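Long-range contact in ABC transporter sugar binding protein (Xanthomonas axonopodis pv. citri, PDB 3UOR), which probably binds maltose or a related sugar in the periplasm and delivers it to an ABC transporter for uptake: residues Thr286-Ala297 with Ala356-Arg367. Sequence-based numbering, arbitrary orientation.
Sequences TAPLPGPNGLGA and ALAHAFGDQLER
Arg367 lays one face of its guanidinium group under Leu295, whose CB stands 3.6 Å above the plane, while Pro288 CB meets the edge. A bend at chi3 (-64°) turns the group toward Asp363, and NE donates to Gly296 O at 3.0 Å, the oxygen lying in the guanidinium plane. One turn earlier in its own segment, Asp363 forms a salt bridge through OD2 to Arg367 NH2 (2.7 Å), which, with the NE bond, should limit rotation of the group. A water accepts from NH2 and donates to Leu289 O and Gly296 O, tying the arginine to both limbs of the loop 289-296, themselves joined by the bond from Gly296 N to Leu289 O. Gln364, extended beyond CG, delivers OE1 to Leu289 N at 2.8 Å, nearly in line with the Gln364 CD-OE1 bond. Farther along, Ala360 CB packs on Pro288 CD at 3.8 Å. Near the N-terminal end of the helix, Thr286 OG1 donates to Leu357 O at 2.8 Å from above the carbonyl plane. Polar links on either side of a small apolar contact thus join strand 284-287 and the loop after it to helix 359-364 and Arg367 in this periplasmic sugar-binding protein. Helix 359-364 also rests on strand 134-150, where Gln364 NE2 reaches Thr144 OG1 and Arg145 O, while helices 267-275 and 344-348 pack against Phe361.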
loop_
_atom_site.group_PDB
_atom_site.type_symbol
_atom_site.label_atom_id
_atom_site.label_comp_id
_atom_site.label_asym_id
_atom_site.label_seq_id
_atom_site.Cartn_x
_atom_site.Cartn_y
_atom_site.Cartn_z
ATOM N N THR A 286 0.794 -17.273 -0.101
ATOM C CA THR A 286 0.228 -16.008 0.303
ATOM C C THR A 286 -1.288 -16.175 0.411
ATOM O O THR A 286 -1.867 -16.965 -0.322
ATOM C CB THR A 286 0.545 -14.944 -0.748
ATOM O OG1 THR A 286 0.009 -15.361 -1.999
ATOM C CG2 THR A 286 2.044 -14.771 -0.907
ATOM N N ALA A 287 -1.927 -15.446 1.326
ATOM C CA ALA A 287 -3.372 -15.546 1.509
ATOM C C ALA A 287 -3.903 -14.165 1.811
ATOM O O ALA A 287 -3.258 -13.385 2.493
ATOM C CB ALA A 287 -3.739 -16.519 2.670
ATOM N N PRO A 288 -5.098 -13.855 1.323
ATOM C CA PRO A 288 -5.565 -12.486 1.551
ATOM C C PRO A 288 -5.893 -12.273 3.025
ATOM O O PRO A 288 -6.023 -13.236 3.763
ATOM C CB PRO A 288 -6.803 -12.374 0.649
ATOM C CG PRO A 288 -7.233 -13.770 0.375
ATOM C CD PRO A 288 -6.048 -14.678 0.560
ATOM N N LEU A 289 -6.017 -11.023 3.442
ATOM C CA LEU A 289 -6.150 -10.674 4.855
ATOM C C LEU A 289 -7.524 -11.059 5.408
ATOM O O LEU A 289 -8.545 -10.652 4.857
ATOM C CB LEU A 289 -5.936 -9.155 4.982
ATOM C CG LEU A 289 -5.252 -8.539 6.197
ATOM C CD1 LEU A 289 -3.928 -9.235 6.510
ATOM C CD2 LEU A 289 -5.063 -7.042 5.999
ATOM N N PRO A 290 -7.572 -11.850 6.494
ATOM C CA PRO A 290 -8.908 -12.092 7.057
ATOM C C PRO A 290 -9.563 -10.792 7.507
ATOM O O PRO A 290 -8.867 -9.859 7.901
ATOM C CB PRO A 290 -8.613 -12.973 8.272
ATOM C CG PRO A 290 -7.312 -13.657 7.919
ATOM C CD PRO A 290 -6.528 -12.653 7.162
ATOM N N GLY A 291 -10.885 -10.721 7.426
ATOM C CA GLY A 291 -11.622 -9.576 7.935
ATOM C C GLY A 291 -12.620 -10.031 8.994
ATOM O O GLY A 291 -12.738 -11.231 9.262
ATOM N N PRO A 292 -13.348 -9.080 9.604
ATOM C CA PRO A 292 -14.301 -9.403 10.675
ATOM C C PRO A 292 -15.344 -10.472 10.301
ATOM O O PRO A 292 -15.656 -11.348 11.125
ATOM C CB PRO A 292 -14.986 -8.062 10.940
ATOM C CG PRO A 292 -13.933 -7.033 10.577
ATOM C CD PRO A 292 -13.128 -7.623 9.462
ATOM N N ASN A 293 -15.864 -10.392 9.078
ATOM C CA ASN A 293 -16.946 -11.260 8.618
ATOM C C ASN A 293 -16.582 -12.114 7.423
ATOM O O ASN A 293 -17.422 -12.821 6.885
ATOM C CB ASN A 293 -18.151 -10.413 8.250
ATOM C CG ASN A 293 -18.602 -9.565 9.398
ATOM O OD1 ASN A 293 -18.856 -10.074 10.486
ATOM N ND2 ASN A 293 -18.667 -8.262 9.180
ATOM N N GLY A 294 -15.323 -12.045 7.017
ATOM C CA GLY A 294 -14.865 -12.732 5.823
ATOM C C GLY A 294 -13.645 -12.000 5.324
ATOM O O GLY A 294 -13.165 -11.064 5.979
ATOM N N LEU A 295 -13.130 -12.429 4.181
ATOM C CA LEU A 295 -11.964 -11.787 3.609
ATOM C C LEU A 295 -12.247 -10.299 3.527
ATOM O O LEU A 295 -13.294 -9.891 3.030
ATOM C CB LEU A 295 -11.673 -12.366 2.230
ATOM C CG LEU A 295 -11.172 -13.803 2.296
ATOM C CD1 LEU A 295 -10.708 -14.266 0.916
ATOM C CD2 LEU A 295 -10.023 -13.833 3.276
ATOM N N GLY A 296 -11.328 -9.480 4.019
ATOM C CA GLY A 296 -11.635 -8.079 4.197
ATOM C C GLY A 296 -10.848 -7.117 3.339
ATOM O O GLY A 296 -10.123 -7.510 2.421
ATOM N N ALA A 297 -10.999 -5.837 3.653
ATOM C CA ALA A 297 -10.262 -4.797 2.950
ATOM C C ALA A 297 -8.804 -4.857 3.333
ATOM O O ALA A 297 -8.403 -5.628 4.207
ATOM C CB ALA A 297 -10.825 -3.438 3.277
ATOM N N ALA A 356 0.629 -18.760 -8.696
ATOM C CA ALA A 356 -0.033 -19.198 -7.476
ATOM C C ALA A 356 0.221 -18.267 -6.300
ATOM O O ALA A 356 -0.594 -18.179 -5.385
ATOM C CB ALA A 356 0.401 -20.627 -7.125
ATOM N N LEU A 357 1.347 -17.574 -6.320
ATOM C CA LEU A 357 1.682 -16.666 -5.226
ATOM C C LEU A 357 1.107 -15.266 -5.447
ATOM O O LEU A 357 0.983 -14.483 -4.503
ATOM C CB LEU A 357 3.195 -16.603 -5.042
ATOM C CG LEU A 357 3.801 -17.927 -4.605
ATOM C CD1 LEU A 357 5.308 -17.892 -4.760
ATOM C CD2 LEU A 357 3.409 -18.201 -3.166
ATOM N N ALA A 358 0.761 -14.952 -6.695
ATOM C CA ALA A 358 0.185 -13.646 -6.988
ATOM C C ALA A 358 -1.307 -13.651 -6.682
ATOM O O ALA A 358 -1.897 -12.613 -6.408
ATOM C CB ALA A 358 0.445 -13.237 -8.455
ATOM N N HIS A 359 -1.915 -14.831 -6.699
ATOM C CA HIS A 359 -3.381 -14.923 -6.662
ATOM C C HIS A 359 -3.980 -14.161 -5.470
ATOM O O HIS A 359 -4.992 -13.476 -5.604
ATOM C CB HIS A 359 -3.823 -16.397 -6.641
ATOM C CG HIS A 359 -5.298 -16.581 -6.501
ATOM N ND1 HIS A 359 -6.129 -16.769 -7.586
ATOM C CD2 HIS A 359 -6.094 -16.599 -5.406
ATOM C CE1 HIS A 359 -7.375 -16.897 -7.163
ATOM N NE2 HIS A 359 -7.382 -16.797 -5.846
ATOM N N ALA A 360 -3.357 -14.291 -4.304
ATOM C CA ALA A 360 -3.923 -13.711 -3.092
ATOM C C ALA A 360 -3.969 -12.190 -3.175
ATOM O O ALA A 360 -4.957 -11.568 -2.782
ATOM C CB ALA A 360 -3.144 -14.175 -1.859
ATOM N N PHE A 361 -2.907 -11.594 -3.711
ATOM C CA PHE A 361 -2.872 -10.154 -3.971
ATOM C C PHE A 361 -3.961 -9.730 -4.940
ATOM O O PHE A 361 -4.678 -8.769 -4.695
ATOM C CB PHE A 361 -1.512 -9.752 -4.513
ATOM C CG PHE A 361 -0.411 -9.861 -3.499
ATOM C CD1 PHE A 361 -0.315 -8.932 -2.458
ATOM C CD2 PHE A 361 0.531 -10.877 -3.584
ATOM C CE1 PHE A 361 0.710 -9.020 -1.513
ATOM C CE2 PHE A 361 1.555 -10.983 -2.636
ATOM C CZ PHE A 361 1.644 -10.039 -1.598
ATOM N N GLY A 362 -4.105 -10.473 -6.031
ATOM C CA GLY A 362 -5.080 -10.114 -7.044
ATOM C C GLY A 362 -6.469 -10.170 -6.452
ATOM O O GLY A 362 -7.301 -9.323 -6.726
ATOM N N ASP A 363 -6.726 -11.162 -5.617
ATOM C CA ASP A 363 -8.023 -11.221 -4.942
ATOM C C ASP A 363 -8.236 -10.042 -3.960
ATOM O O ASP A 363 -9.332 -9.449 -3.900
ATOM C CB ASP A 363 -8.161 -12.552 -4.192
ATOM C CG ASP A 363 -9.522 -12.719 -3.548
ATOM O OD1 ASP A 363 -10.514 -12.914 -4.268
ATOM O OD2 ASP A 363 -9.603 -12.649 -2.319
ATOM N N GLN A 364 -7.208 -9.710 -3.181
ATOM C CA GLN A 364 -7.366 -8.661 -2.142
ATOM C C GLN A 364 -7.585 -7.281 -2.761
ATOM O O GLN A 364 -8.286 -6.432 -2.195
ATOM C CB GLN A 364 -6.155 -8.610 -1.201
ATOM C CG GLN A 364 -6.324 -7.600 -0.038
ATOM C CD GLN A 364 -5.341 -7.856 1.092
ATOM O OE1 GLN A 364 -5.351 -8.919 1.693
ATOM N NE2 GLN A 364 -4.495 -6.872 1.390
ATOM N N LEU A 365 -6.981 -7.068 -3.931
ATOM C CA LEU A 365 -7.107 -5.808 -4.649
ATOM C C LEU A 365 -8.562 -5.450 -4.915
ATOM O O LEU A 365 -8.887 -4.272 -5.088
ATOM C CB LEU A 365 -6.309 -5.812 -5.959
ATOM C CG LEU A 365 -4.799 -5.834 -5.706
ATOM C CD1 LEU A 365 -4.032 -5.650 -7.002
ATOM C CD2 LEU A 365 -4.447 -4.739 -4.752
ATOM N N GLU A 366 -9.446 -6.445 -4.918
ATOM C CA GLU A 366 -10.864 -6.143 -5.164
ATOM C C GLU A 366 -11.465 -5.423 -3.972
ATOM O O GLU A 366 -12.546 -4.859 -4.083
ATOM C CB GLU A 366 -11.676 -7.419 -5.422
ATOM C CG GLU A 366 -11.385 -8.110 -6.742
ATOM C CD GLU A 366 -11.896 -7.334 -7.954
ATOM O OE1 GLU A 366 -12.603 -6.314 -7.770
ATOM O OE2 GLU A 366 -11.582 -7.752 -9.099
ATOM N N ARG A 367 -10.771 -5.456 -2.829
ATOM C CA ARG A 367 -11.345 -4.963 -1.587
ATOM C C ARG A 367 -10.557 -3.808 -0.935
ATOM O O ARG A 367 -11.020 -3.217 0.052
ATOM C CB ARG A 367 -11.510 -6.131 -0.589
ATOM C CG ARG A 367 -12.506 -7.225 -1.060
ATOM C CD ARG A 367 -12.618 -8.360 -0.018
ATOM N NE ARG A 367 -11.349 -9.081 0.146
ATOM C CZ ARG A 367 -10.969 -10.092 -0.633
ATOM N NH1 ARG A 367 -11.766 -10.497 -1.627
ATOM N NH2 ARG A 367 -9.804 -10.704 -0.428
HETATM O O HOH W 1 -0.361 -19.184 -2.241
HETATM O O HOH W 2 -1.889 -16.620 -3.406
HETATM O O HOH W 3 -8.746 -9.783 2.063
#